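Local coordinates for minor capsid protein (Enterobacteria phage PRD1, PDB 1YQ5), which forms, with P31 and P2, the spike complexes at the fivefold vertices of the viral capsid, is essential for infectivity, and is represented here by its C-terminal domain, at residues L105-N110 / D118-S123; M65-N70 / G75-R80; T27-S32 / Y134-T139; D5-M10 / A49-A54; V81-S86 / C109-V114. All blocks are in the same frame, centred on the assembly; numbering follows the deposited sequence.

From the N terminus, strand 5-11 opens interaction 4, and before the chain closes it at residues 49-54 the loop 27-32 has opened interaction 3; the two therefore cross. Interaction 3 closes only at residues 134-139, so interactions 2, 5 and 1 all nest within its loop. Interaction 2 closes the short passage between strands 59-68 and 76-83. Interaction 5 begins on the same strand 76-83 and ends in the loop 109-114, where it shares Cys109 and Asn110 with interaction 1. Interactions 1, 2 and 4 join facing strands of the two antiparallel sheets of the jelly roll, interaction 3 lays a loop against one sheet, and interaction 5 finishes one end of the sandwich.

Interaction 1 of 5, residues L105-N110 / D118-S123; sequences LLIYCN and DVLKFS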
# COMPACT_ATOMS: atom_id res chain seq x y z
N LEU A 105 2.47 -1.74 -3.72
CA LEU A 105 2.86 -3.13 -3.69
C LEU A 105 4.34 -3.37 -3.42
O LEU A 105 5.19 -2.61 -3.86
CB LEU A 105 2.54 -3.77 -5.05
CG LEU A 105 1.14 -3.60 -5.63
CD1 LEU A 105 1.22 -3.45 -7.14
CD2 LEU A 105 0.30 -4.80 -5.24
N LEU A 106 4.61 -4.44 -2.68
CA LEU A 106 5.98 -4.88 -2.42
C LEU A 106 5.93 -6.26 -3.07
O LEU A 106 5.20 -7.14 -2.61
CB LEU A 106 6.27 -5.04 -0.93
CG LEU A 106 7.61 -5.75 -0.65
CD1 LEU A 106 8.74 -4.97 -1.29
CD2 LEU A 106 7.84 -5.91 0.85
N ILE A 107 6.68 -6.44 -4.15
CA ILE A 107 6.66 -7.71 -4.87
C ILE A 107 8.06 -8.16 -5.26
O ILE A 107 9.01 -7.36 -5.27
CB ILE A 107 5.84 -7.59 -6.16
CG1 ILE A 107 6.45 -6.51 -7.07
CG2 ILE A 107 4.40 -7.24 -5.83
CD1 ILE A 107 5.80 -6.37 -8.43
N TYR A 108 8.19 -9.44 -5.59
CA TYR A 108 9.46 -9.97 -6.03
C TYR A 108 9.43 -9.98 -7.55
O TYR A 108 8.47 -10.46 -8.16
CB TYR A 108 9.69 -11.40 -5.55
CG TYR A 108 11.01 -11.95 -6.03
CD1 TYR A 108 12.20 -11.56 -5.41
CD2 TYR A 108 11.09 -12.78 -7.14
CE1 TYR A 108 13.44 -11.98 -5.90
CE2 TYR A 108 12.32 -13.22 -7.63
CZ TYR A 108 13.49 -12.81 -7.01
OH TYR A 108 14.71 -13.21 -7.48
N CYS A 109 10.48 -9.46 -8.17
CA CYS A 109 10.56 -9.41 -9.62
C CYS A 109 11.74 -10.21 -10.13
O CYS A 109 12.89 -9.96 -9.75
CB CYS A 109 10.73 -7.96 -10.11
SG CYS A 109 9.33 -6.87 -9.77
N ASN A 110 11.46 -11.18 -10.99
CA ASN A 110 12.53 -11.96 -11.59
C ASN A 110 12.85 -11.26 -12.90
O ASN A 110 11.96 -11.01 -13.71
CB ASN A 110 12.07 -13.39 -11.87
CG ASN A 110 13.15 -14.21 -12.56
OD1 ASN A 110 14.28 -14.28 -12.09
ND2 ASN A 110 12.80 -14.83 -13.68
N ASP A 118 11.04 -7.82 -19.06
CA ASP A 118 11.34 -7.30 -17.73
C ASP A 118 10.88 -5.85 -17.59
O ASP A 118 11.69 -4.93 -17.50
CB ASP A 118 12.85 -7.39 -17.45
CG ASP A 118 13.39 -8.79 -17.62
OD1 ASP A 118 12.66 -9.75 -17.28
OD2 ASP A 118 14.54 -8.94 -18.09
N VAL A 119 9.57 -5.66 -17.57
CA VAL A 119 9.02 -4.32 -17.46
C VAL A 119 7.78 -4.26 -16.59
O VAL A 119 6.89 -5.10 -16.68
CB VAL A 119 8.65 -3.76 -18.86
CG1 VAL A 119 7.69 -4.71 -19.57
CG2 VAL A 119 8.02 -2.38 -18.74
N LEU A 120 7.73 -3.26 -15.72
CA LEU A 120 6.59 -3.05 -14.85
C LEU A 120 5.60 -2.26 -15.70
O LEU A 120 5.94 -1.19 -16.22
CB LEU A 120 6.99 -2.23 -13.63
CG LEU A 120 7.88 -2.94 -12.60
CD1 LEU A 120 8.46 -1.92 -11.63
CD2 LEU A 120 7.06 -3.98 -11.85
N LYS A 121 4.39 -2.80 -15.87
CA LYS A 121 3.37 -2.12 -16.66
C LYS A 121 2.31 -1.50 -15.76
O LYS A 121 1.89 -2.11 -14.77
CB LYS A 121 2.72 -3.11 -17.63
CG LYS A 121 3.70 -3.70 -18.66
CD LYS A 121 3.00 -4.68 -19.59
CE LYS A 121 3.96 -5.20 -20.66
NZ LYS A 121 3.27 -6.14 -21.59
N PHE A 122 1.89 -0.29 -16.09
CA PHE A 122 0.91 0.42 -15.28
C PHE A 122 -0.32 0.87 -16.06
O PHE A 122 -0.22 1.23 -17.24
CB PHE A 122 1.55 1.66 -14.63
CG PHE A 122 2.76 1.36 -13.80
CD1 PHE A 122 4.00 1.14 -14.39
CD2 PHE A 122 2.65 1.29 -12.41
CE1 PHE A 122 5.12 0.86 -13.61
CE2 PHE A 122 3.76 1.01 -11.62
CZ PHE A 122 5.00 0.79 -12.23
N SER A 123 -1.47 0.86 -15.39
CA SER A 123 -2.71 1.29 -16.00
C SER A 123 -3.77 1.58 -14.95
O SER A 123 -3.76 1.00 -13.86
CB SER A 123 -3.25 0.24 -16.97
OG SER A 123 -4.38 0.75 -17.68
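Leu120 reaches across to Cys109 and Ile107 and makes both apolar contacts between residues 118-123 and 105-110. At its root, CB lies beside the ring of Phe122 two residues on along the same strand, 3.6 Å from Phe122 CE1. With chi1 at -71°, CG stands beside the backbone N and anti to the carbonyl carbon; it packs against Leu53, 3.7 Å from Leu53 CD1. The two methyls then part. CD1 extends anti to CA (chi2 166°) and stays close to Leu53, whereas CD2 meets the other strand, 4.2 Å from Cys109 SG and 4.4 Å from Ile107 CD1. Strand 100-109 belongs to one sheet of the beta jelly roll and strand 119-126 to the other, so Leu120 spans the hydrophobic interior between them; Ile63 and Tyr83 also pack on it. Both partners point inward from alternate positions of their strand, Cys109 with its sulfur and Ile107 with the far end of its longer branch. Beyond the strand ends the contact turns polar. Asp118 OD1 lies 3.9 Å from Asn110 O; the carboxylate accepts instead from the connecting loop, OD1 from the backbone N of Leu112 and OD2 from those of Gly113 and Val114. At the edge of its sheet, the backbone N of Leu106 donates to Thr64 OG1 of a neighbouring subunit.

Interaction 2 of 5, residues M65-N70 / G75-R80; sequences MTVKNN and GNYLLR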
# COMPACT_ATOMS: atom_id res chain seq x y z
N MSE A 65 1.38 3.65 -7.21
CA MSE A 65 0.80 4.42 -8.28
C MSE A 65 -0.44 5.08 -7.70
O MSE A 65 -1.30 4.40 -7.14
CB MSE A 65 0.41 3.56 -9.48
CG MSE A 65 -0.37 4.38 -10.51
SE MSE A 65 -0.68 3.50 -12.19
CE MSE A 65 -1.63 1.94 -11.49
N THR A 66 -0.51 6.39 -7.84
CA THR A 66 -1.64 7.15 -7.32
C THR A 66 -2.23 8.03 -8.41
O THR A 66 -1.57 8.36 -9.39
CB THR A 66 -1.21 8.07 -6.16
OG1 THR A 66 -0.15 8.92 -6.60
CG2 THR A 66 -0.75 7.24 -4.98
N VAL A 67 -3.49 8.42 -8.22
CA VAL A 67 -4.15 9.28 -9.17
C VAL A 67 -5.16 10.19 -8.50
O VAL A 67 -5.84 9.79 -7.55
CB VAL A 67 -4.91 8.49 -10.28
CG1 VAL A 67 -5.98 7.61 -9.66
CG2 VAL A 67 -5.55 9.46 -11.27
N LYS A 68 -5.23 11.42 -8.99
CA LYS A 68 -6.19 12.41 -8.55
C LYS A 68 -6.72 13.00 -9.86
O LYS A 68 -5.95 13.35 -10.75
CB LYS A 68 -5.53 13.54 -7.74
CG LYS A 68 -5.14 13.20 -6.30
CD LYS A 68 -6.30 12.58 -5.51
CE LYS A 68 -7.58 13.40 -5.56
NZ LYS A 68 -7.47 14.77 -4.96
N ASN A 69 -8.04 13.05 -9.98
CA ASN A 69 -8.71 13.62 -11.14
C ASN A 69 -9.98 14.17 -10.51
O ASN A 69 -11.07 13.61 -10.64
CB ASN A 69 -9.04 12.55 -12.18
CG ASN A 69 -9.54 13.14 -13.49
OD1 ASN A 69 -10.63 13.71 -13.55
ND2 ASN A 69 -8.73 13.03 -14.54
N ASN A 70 -9.79 15.28 -9.79
CA ASN A 70 -10.82 15.95 -9.03
C ASN A 70 -12.16 16.22 -9.71
O ASN A 70 -13.16 16.40 -9.02
CB ASN A 70 -10.25 17.25 -8.46
CG ASN A 70 -9.10 16.99 -7.50
OD1 ASN A 70 -8.64 15.86 -7.38
ND2 ASN A 70 -8.64 18.04 -6.82
N GLY A 75 -18.30 6.68 -9.60
CA GLY A 75 -17.78 5.39 -10.02
C GLY A 75 -16.59 4.95 -9.18
O GLY A 75 -16.41 5.40 -8.05
N ASN A 76 -15.79 4.05 -9.74
CA ASN A 76 -14.62 3.53 -9.04
C ASN A 76 -13.37 3.67 -9.88
O ASN A 76 -13.38 3.40 -11.08
CB ASN A 76 -14.81 2.05 -8.72
CG ASN A 76 -15.99 1.80 -7.82
OD1 ASN A 76 -16.00 2.19 -6.66
ND2 ASN A 76 -17.02 1.15 -8.37
N TYR A 77 -12.29 4.12 -9.25
CA TYR A 77 -11.02 4.22 -9.94
C TYR A 77 -10.43 2.82 -9.88
O TYR A 77 -10.34 2.21 -8.81
CB TYR A 77 -10.10 5.22 -9.26
CG TYR A 77 -10.43 6.65 -9.63
CD1 TYR A 77 -11.38 7.38 -8.92
CD2 TYR A 77 -9.80 7.26 -10.71
CE1 TYR A 77 -11.71 8.69 -9.29
CE2 TYR A 77 -10.12 8.56 -11.09
CZ TYR A 77 -11.07 9.27 -10.38
OH TYR A 77 -11.37 10.56 -10.77
N LEU A 78 -10.05 2.30 -11.05
CA LEU A 78 -9.47 0.96 -11.14
C LEU A 78 -7.98 1.10 -11.43
O LEU A 78 -7.59 1.79 -12.37
CB LEU A 78 -10.14 0.18 -12.28
CG LEU A 78 -11.66 0.21 -12.32
CD1 LEU A 78 -12.14 -0.62 -13.50
CD2 LEU A 78 -12.25 -0.32 -11.01
N LEU A 79 -7.16 0.44 -10.62
CA LEU A 79 -5.71 0.51 -10.82
C LEU A 79 -5.10 -0.87 -11.01
O LEU A 79 -5.53 -1.84 -10.39
CB LEU A 79 -5.04 1.21 -9.63
CG LEU A 79 -5.36 2.70 -9.47
CD1 LEU A 79 -6.78 2.86 -8.95
CD2 LEU A 79 -4.37 3.34 -8.50
N ARG A 80 -4.10 -0.94 -11.87
CA ARG A 80 -3.44 -2.21 -12.14
C ARG A 80 -1.96 -2.08 -12.44
O ARG A 80 -1.53 -1.17 -13.16
CB ARG A 80 -4.11 -2.91 -13.33
CG ARG A 80 -3.47 -4.23 -13.71
CD ARG A 80 -4.10 -4.82 -14.96
NE ARG A 80 -3.65 -4.13 -16.17
CZ ARG A 80 -4.29 -4.18 -17.34
NH1 ARG A 80 -5.41 -4.88 -17.47
NH2 ARG A 80 -3.78 -3.55 -18.39
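Met65, Val67 and Asn69 face Leu79 and Tyr77 across the interior of the jelly-roll sandwich, where strand 59-68 of one sheet opposes strand 76-83 of the other. The segments 65-68 and 76-80 run nearly antiparallel, at 157°, with their axes 8.7 Å apart, a spacing bridged by side chains. At one end Met65, built as selenomethionine, leaves the backbone with CG anti to N and bends at chi3 (57°), which folds its methyl down onto the opposite backbone: CE lies 3.5 Å from Arg80 O and 4.0 Å from Leu79 CB. Leu79 answers in the reverse direction, its CD2 coming within 3.5 Å of Met65 O, so each side chain lies against the main chain that bears or follows the other. Val67 and Tyr77 slant past one another, CG1 approaching the ring obliquely at 4.0 Å from Tyr77 CD2. Asn69 instead stands at about a right angle to the tyrosine, its CB 3.4 Å from Tyr77 OH, and the hydroxyl is hydrogen-bonded to Val72 O in the intervening loop. The outward residues serve other contacts: Lys68 forms a salt bridge with Asp87 of a neighbouring subunit, and Arg80 one with Asp28. Lys68 also turns its curled chain back on its own segment, where NZ donates to Asn70 OD1 at 2.9 Å, tilted 25° from the carbonyl plane.

Interaction 3 of 5, residues T27-S32 / Y134-T139; sequences TDFDLS and YIINIT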
# COMPACT_ATOMS: atom_id res chain seq x y z
N THR A 27 -5.69 0.13 -20.39
CA THR A 27 -4.68 0.08 -21.44
C THR A 27 -3.38 0.55 -20.80
O THR A 27 -3.33 1.65 -20.24
CB THR A 27 -5.04 1.03 -22.60
OG1 THR A 27 -6.31 0.66 -23.15
CG2 THR A 27 -3.98 0.96 -23.70
N ASP A 28 -2.35 -0.28 -20.86
CA ASP A 28 -1.07 0.06 -20.26
C ASP A 28 -0.52 1.40 -20.74
O ASP A 28 -0.63 1.75 -21.91
CB ASP A 28 -0.07 -1.07 -20.49
CG ASP A 28 -0.49 -2.36 -19.82
OD1 ASP A 28 -1.12 -2.28 -18.74
OD2 ASP A 28 -0.20 -3.45 -20.35
N PHE A 29 0.06 2.14 -19.80
CA PHE A 29 0.60 3.47 -20.07
C PHE A 29 1.98 3.53 -20.72
O PHE A 29 2.89 2.80 -20.35
CB PHE A 29 0.68 4.27 -18.76
CG PHE A 29 -0.65 4.57 -18.14
CD1 PHE A 29 -0.76 4.69 -16.75
CD2 PHE A 29 -1.79 4.78 -18.92
CE1 PHE A 29 -1.98 5.01 -16.16
CE2 PHE A 29 -3.01 5.10 -18.33
CZ PHE A 29 -3.10 5.22 -16.95
N ASP A 30 2.10 4.44 -21.68
CA ASP A 30 3.36 4.70 -22.36
C ASP A 30 3.97 5.75 -21.43
O ASP A 30 3.45 6.86 -21.34
CB ASP A 30 3.09 5.32 -23.73
CG ASP A 30 4.36 5.81 -24.41
OD1 ASP A 30 5.29 6.28 -23.72
OD2 ASP A 30 4.42 5.75 -25.65
N LEU A 31 5.05 5.41 -20.74
CA LEU A 31 5.66 6.35 -19.80
C LEU A 31 6.90 7.09 -20.33
O LEU A 31 7.60 7.76 -19.56
CB LEU A 31 6.02 5.64 -18.50
CG LEU A 31 4.87 4.96 -17.75
CD1 LEU A 31 5.42 4.24 -16.52
CD2 LEU A 31 3.84 5.99 -17.34
N SER A 32 7.16 6.98 -21.62
CA SER A 32 8.33 7.63 -22.21
C SER A 32 8.32 9.14 -22.00
O SER A 32 9.37 9.75 -21.79
CB SER A 32 8.43 7.32 -23.70
OG SER A 32 7.30 7.81 -24.40
N TYR A 134 -6.05 14.50 -14.95
CA TYR A 134 -5.41 13.66 -13.95
C TYR A 134 -3.95 13.96 -13.63
O TYR A 134 -3.20 14.47 -14.46
CB TYR A 134 -5.50 12.20 -14.41
CG TYR A 134 -4.85 11.96 -15.77
CD1 TYR A 134 -3.49 11.70 -15.87
CD2 TYR A 134 -5.60 12.03 -16.94
CE1 TYR A 134 -2.87 11.53 -17.11
CE2 TYR A 134 -4.99 11.86 -18.19
CZ TYR A 134 -3.63 11.61 -18.26
OH TYR A 134 -3.02 11.46 -19.48
N ILE A 135 -3.58 13.65 -12.40
CA ILE A 135 -2.20 13.79 -11.95
C ILE A 135 -1.90 12.40 -11.42
O ILE A 135 -2.46 11.98 -10.40
CB ILE A 135 -2.02 14.82 -10.83
CG1 ILE A 135 -2.28 16.23 -11.37
CG2 ILE A 135 -0.59 14.74 -10.30
CD1 ILE A 135 -1.32 16.63 -12.48
N ILE A 136 -1.06 11.68 -12.14
CA ILE A 136 -0.69 10.33 -11.77
C ILE A 136 0.77 10.29 -11.37
O ILE A 136 1.63 10.84 -12.07
CB ILE A 136 -0.93 9.35 -12.94
CG1 ILE A 136 -2.42 9.31 -13.28
CG2 ILE A 136 -0.43 7.95 -12.58
CD1 ILE A 136 -2.76 8.47 -14.50
N ASN A 137 1.05 9.67 -10.23
CA ASN A 137 2.41 9.53 -9.76
C ASN A 137 2.72 8.04 -9.67
O ASN A 137 1.92 7.27 -9.13
CB ASN A 137 2.57 10.18 -8.39
CG ASN A 137 2.63 11.69 -8.47
OD1 ASN A 137 3.67 12.26 -8.84
ND2 ASN A 137 1.53 12.34 -8.15
N ILE A 138 3.86 7.66 -10.22
CA ILE A 138 4.29 6.27 -10.21
C ILE A 138 5.72 6.23 -9.68
O ILE A 138 6.61 6.90 -10.21
CB ILE A 138 4.25 5.67 -11.62
CG1 ILE A 138 2.80 5.62 -12.12
CG2 ILE A 138 4.88 4.29 -11.62
CD1 ILE A 138 2.65 5.24 -13.58
N THR A 139 5.93 5.46 -8.62
CA THR A 139 7.25 5.35 -8.02
C THR A 139 7.61 3.89 -7.75
O THR A 139 6.80 3.13 -7.21
CB THR A 139 7.32 6.12 -6.68
OG1 THR A 139 7.08 7.51 -6.93
CG2 THR A 139 8.69 5.95 -6.03
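The loop around Phe29 and Leu31 runs past strand 135-139 at a distance, with CA atoms 10.8 Å apart between Phe29 and Ile136 and 9.7 Å apart between Leu31 and Ile138, so that only long side chains close the gap. They do so in two pairs. Phe29 and Ile136 approach from opposite directions, and the end methyl of the isoleucine settles obliquely by the CE1-CZ side of the ring, CD1 lying 3.9 Å from Phe29 CE1 and almost as close to CZ. Leu31 and Ile138 meet tip to tip: Ile138 CD1 sits 4.0 Å from Leu31 CD2 and 4.2 Å from Leu31 CD1, reaching both prongs of the leucine. Each isoleucine is stretched out, CD1 anti to CA (chi2 175° in Ile136, 171° in Ile138), which extends the methyl away from its strand. Between the two inward residues Asp30 faces the other way and shapes the loop. Its OD1 receives both the backbone N of Ser32, at 2.9 Å, and Ser32 OG, at 2.6 Å; the former bond makes an Asx turn, and the hydroxyl uses the syn lone pair. Elsewhere Phe29 is bonded through its backbone to Phe122 and meets the Tyr11 ring, while Asp28 forms a salt bridge with Lys82, tying the loop to strand 76-83 of the facing sheet. Phe29 and Leu31 thus add to the apolar interior between the two sheets of this jelly-roll domain.

Interaction 4 of 5, residues D5-M10 / A49-A54; sequences DALSLM and AGIQLA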
# COMPACT_ATOMS: atom_id res chain seq x y z
N ASP A 5 18.35 1.38 -6.63
CA ASP A 5 17.65 1.86 -7.80
C ASP A 5 16.24 2.33 -7.47
O ASP A 5 15.56 1.72 -6.65
CB ASP A 5 17.57 0.77 -8.87
CG ASP A 5 18.93 0.20 -9.21
OD1 ASP A 5 19.41 -0.68 -8.46
OD2 ASP A 5 19.52 0.64 -10.21
N ALA A 6 15.83 3.41 -8.11
CA ALA A 6 14.49 3.96 -7.89
C ALA A 6 14.15 4.92 -9.01
O ALA A 6 15.04 5.49 -9.66
CB ALA A 6 14.43 4.67 -6.55
N LEU A 7 12.86 5.09 -9.25
CA LEU A 7 12.39 6.00 -10.28
C LEU A 7 11.01 6.51 -9.85
O LEU A 7 10.14 5.72 -9.51
CB LEU A 7 12.28 5.28 -11.62
CG LEU A 7 11.82 6.13 -12.80
CD1 LEU A 7 12.84 7.23 -13.04
CD2 LEU A 7 11.66 5.28 -14.05
N SER A 8 10.85 7.82 -9.86
CA SER A 8 9.58 8.44 -9.49
C SER A 8 9.14 9.31 -10.65
O SER A 8 9.90 10.16 -11.12
CB SER A 8 9.75 9.27 -8.21
OG SER A 8 8.50 9.75 -7.75
N LEU A 9 7.91 9.10 -11.12
CA LEU A 9 7.40 9.83 -12.26
C LEU A 9 6.07 10.54 -11.99
O LEU A 9 5.28 10.11 -11.15
CB LEU A 9 7.19 8.88 -13.44
CG LEU A 9 8.32 7.91 -13.80
CD1 LEU A 9 7.80 6.88 -14.80
CD2 LEU A 9 9.50 8.68 -14.37
N MSE A 10 5.85 11.62 -12.73
CA MSE A 10 4.61 12.37 -12.64
C MSE A 10 4.05 12.29 -14.06
O MSE A 10 4.68 12.76 -15.02
CB MSE A 10 4.88 13.82 -12.23
CG MSE A 10 3.63 14.60 -11.82
SE MSE A 10 2.58 15.17 -13.34
CE MSE A 10 3.71 16.65 -13.87
N ALA A 49 6.88 1.19 -22.81
CA ALA A 49 6.23 -0.01 -22.29
C ALA A 49 5.86 0.09 -20.80
O ALA A 49 4.95 -0.60 -20.34
CB ALA A 49 7.15 -1.22 -22.50
N GLY A 50 6.56 0.95 -20.07
CA GLY A 50 6.29 1.13 -18.65
C GLY A 50 7.61 1.47 -17.99
O GLY A 50 8.29 2.40 -18.41
N ILE A 51 7.99 0.73 -16.95
CA ILE A 51 9.27 0.97 -16.30
C ILE A 51 10.12 -0.28 -16.49
O ILE A 51 9.78 -1.36 -16.00
CB ILE A 51 9.12 1.28 -14.80
CG1 ILE A 51 8.39 2.61 -14.62
CG2 ILE A 51 10.50 1.37 -14.15
CD1 ILE A 51 8.23 3.03 -13.17
N GLN A 52 11.23 -0.12 -17.21
CA GLN A 52 12.15 -1.22 -17.50
C GLN A 52 13.05 -1.57 -16.33
O GLN A 52 13.54 -0.69 -15.62
CB GLN A 52 13.05 -0.85 -18.68
CG GLN A 52 12.35 -0.39 -19.95
CD GLN A 52 11.65 -1.52 -20.67
OE1 GLN A 52 12.14 -2.65 -20.71
NE2 GLN A 52 10.50 -1.22 -21.26
N LEU A 53 13.28 -2.87 -16.13
CA LEU A 53 14.19 -3.33 -15.09
C LEU A 53 15.42 -3.83 -15.83
O LEU A 53 15.33 -4.72 -16.67
CB LEU A 53 13.58 -4.48 -14.28
CG LEU A 53 12.66 -4.09 -13.11
CD1 LEU A 53 11.41 -3.42 -13.64
CD2 LEU A 53 12.31 -5.34 -12.31
N ALA A 54 16.58 -3.24 -15.52
CA ALA A 54 17.83 -3.62 -16.18
C ALA A 54 18.23 -5.06 -15.85
O ALA A 54 17.87 -5.59 -14.80
CB ALA A 54 18.94 -2.66 -15.77
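Ile51 pushes its two branches toward Leu7 and Leu9, and these three buried residues make up the tight part of the contact between strand 5-11 and strand 51-53. Leu7 extends with CG anti to the backbone N (chi1 -179°), which brings CD2 between the ends of the isoleucine, 4.1 Å from Ile51 CG2 and 4.2 Å from Ile51 CD1. The two side chains slant across each other, over a CA separation of 8.4 Å between Leu7 and Ile51. Leu9, two residues along the same strand, reaches the longer branch alone, its CD1 lying 4.2 Å from Ile51 CD1. Leu44, Phe122 and Ile138 also pack on this cluster, Leu44 on both Leu7 and Ile51, Phe122 and Ile138 on the isoleucine. Toward Met10 and Ala49 the segments diverge. Ala49, Gln52 and Ala54 are partly exposed, and Gly50 bends the chain into the strand with backbone angles (phi 148°, psi -127°) that suit glycine; Ser47 OG accepts from the backbone N of both Ala49 and Gly50 at this turn. At the Ala54 end the carboxylate of Asp5 is held by Lys57 and by the backbone N of Gly43. The outer face of strand 5-11 turns to other partners: Ser8 bonds to Thr139 and packs on Tyr108 of a neighbouring subunit, as Ala6 does on Leu60. Branched aliphatic residues facing inward from opposed sheets, with the outer face turned to a neighbouring chain, fit the trimeric jelly roll of the C1q and TNF type.

Interaction 5 of 5, residues V81-S86 / C109-V114; sequences VKYGSS and CNVLGV
Tyr83 lies with one face against Cys109 and its hydroxyl against the chain that follows. The sulfur sits almost on the ring normal: Cys109 SG is 4.0 Å from the centroid of the Tyr83 ring and 12° off that normal, a sulfur-aromatic contact. Cys109 CB covers the same face nearer the phenol end, 3.7 Å from Tyr83 CE2, adding a CH-pi contact. At the ring edge and in its plane lies Asn110 O, which accepts a 2.7 Å hydrogen bond from Tyr83 OH. The donor stands well above the carbonyl plane, 49° out of it, so the bond is short yet misses the lone-pair direction. Val111 adds CG2, 3.7 Å from Tyr83 OH. The ring arrives here because CG is anti to the backbone N (chi1 -173°), which swings it from the end of strand 76-83 across to the other sheet; the contact thus covers one end of the jelly-roll sandwich, where loop 110-118 crosses between the sheets. Leu53 packs on Tyr83, Cys109 and Val111 together. The tyrosine is itself the first residue of a type II' beta turn, Tyr83 to Ser86, which links strands 76-83 and 86-93. Tyr83 N donates to Ser86 O and Ser86 N to Tyr83 O, each bond 3.0 Å long, and Gly84 takes the positive-phi corner. On the loop side, Ser58 OG accepts from the backbone N of Val111, whose side chain packs on Asp118.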
# COMPACT_ATOMS: atom_id res chain seq x y z
N VAL A 81 -1.19 -3.00 -11.87
CA VAL A 81 0.25 -3.06 -12.07
C VAL A 81 0.54 -4.49 -12.51
O VAL A 81 0.02 -5.44 -11.92
CB VAL A 81 1.04 -2.81 -10.77
CG1 VAL A 81 2.53 -3.02 -11.02
CG2 VAL A 81 0.78 -1.40 -10.27
N LYS A 82 1.36 -4.64 -13.54
CA LYS A 82 1.71 -5.97 -14.02
C LYS A 82 3.21 -6.15 -14.15
O LYS A 82 3.94 -5.19 -14.38
CB LYS A 82 1.08 -6.23 -15.39
CG LYS A 82 -0.42 -6.06 -15.44
CD LYS A 82 -0.97 -6.50 -16.79
CE LYS A 82 -0.44 -5.64 -17.92
NZ LYS A 82 -0.79 -6.20 -19.26
N TYR A 83 3.66 -7.38 -13.97
CA TYR A 83 5.06 -7.73 -14.14
C TYR A 83 5.09 -9.21 -14.52
O TYR A 83 4.69 -10.07 -13.73
CB TYR A 83 5.89 -7.52 -12.88
CG TYR A 83 7.36 -7.73 -13.18
CD1 TYR A 83 8.09 -6.76 -13.87
CD2 TYR A 83 7.99 -8.94 -12.88
CE1 TYR A 83 9.41 -7.00 -14.27
CE2 TYR A 83 9.31 -9.19 -13.28
CZ TYR A 83 10.00 -8.21 -13.98
OH TYR A 83 11.29 -8.46 -14.40
N GLY A 84 5.55 -9.50 -15.73
CA GLY A 84 5.59 -10.88 -16.16
C GLY A 84 4.19 -11.46 -16.15
O GLY A 84 3.24 -10.80 -16.57
N SER A 85 4.04 -12.68 -15.65
CA SER A 85 2.74 -13.34 -15.61
C SER A 85 1.83 -12.85 -14.49
O SER A 85 0.66 -13.25 -14.41
CB SER A 85 2.92 -14.85 -15.48
OG SER A 85 3.63 -15.18 -14.30
N SER A 86 2.34 -11.99 -13.61
CA SER A 86 1.55 -11.49 -12.49
C SER A 86 0.90 -10.14 -12.74
O SER A 86 1.47 -9.27 -13.39
CB SER A 86 2.41 -11.38 -11.23
OG SER A 86 2.90 -12.63 -10.80
N CYS A 109 10.48 -9.46 -8.17
CA CYS A 109 10.56 -9.41 -9.62
C CYS A 109 11.74 -10.21 -10.13
O CYS A 109 12.89 -9.96 -9.75
CB CYS A 109 10.73 -7.96 -10.11
SG CYS A 109 9.33 -6.87 -9.77
N ASN A 110 11.46 -11.18 -10.99
CA ASN A 110 12.53 -11.96 -11.59
C ASN A 110 12.85 -11.26 -12.90
O ASN A 110 11.96 -11.01 -13.71
CB ASN A 110 12.07 -13.39 -11.87
CG ASN A 110 13.15 -14.21 -12.56
OD1 ASN A 110 14.28 -14.28 -12.09
ND2 ASN A 110 12.80 -14.83 -13.68
N VAL A 111 14.12 -10.93 -13.10
CA VAL A 111 14.54 -10.27 -14.33
C VAL A 111 15.21 -11.30 -15.22
O VAL A 111 16.26 -11.85 -14.87
CB VAL A 111 15.52 -9.12 -14.02
CG1 VAL A 111 16.04 -8.51 -15.32
CG2 VAL A 111 14.81 -8.05 -13.19
N LEU A 112 14.60 -11.58 -16.36
CA LEU A 112 15.11 -12.57 -17.30
C LEU A 112 16.27 -12.08 -18.14
O LEU A 112 17.05 -12.87 -18.68
CB LEU A 112 13.98 -13.03 -18.22
CG LEU A 112 12.78 -13.69 -17.55
CD1 LEU A 112 11.61 -13.74 -18.51
CD2 LEU A 112 13.16 -15.09 -17.07
N GLY A 113 16.40 -10.76 -18.27
CA GLY A 113 17.46 -10.21 -19.10
C GLY A 113 16.92 -10.02 -20.51
O GLY A 113 17.67 -10.00 -21.49
N VAL A 114 15.60 -9.90 -20.61
CA VAL A 114 14.91 -9.69 -21.89
C VAL A 114 14.13 -8.40 -21.68
O VAL A 114 13.08 -8.39 -21.04
CB VAL A 114 13.95 -10.85 -22.20
CG1 VAL A 114 13.30 -10.65 -23.57
CG2 VAL A 114 14.70 -12.17 -22.15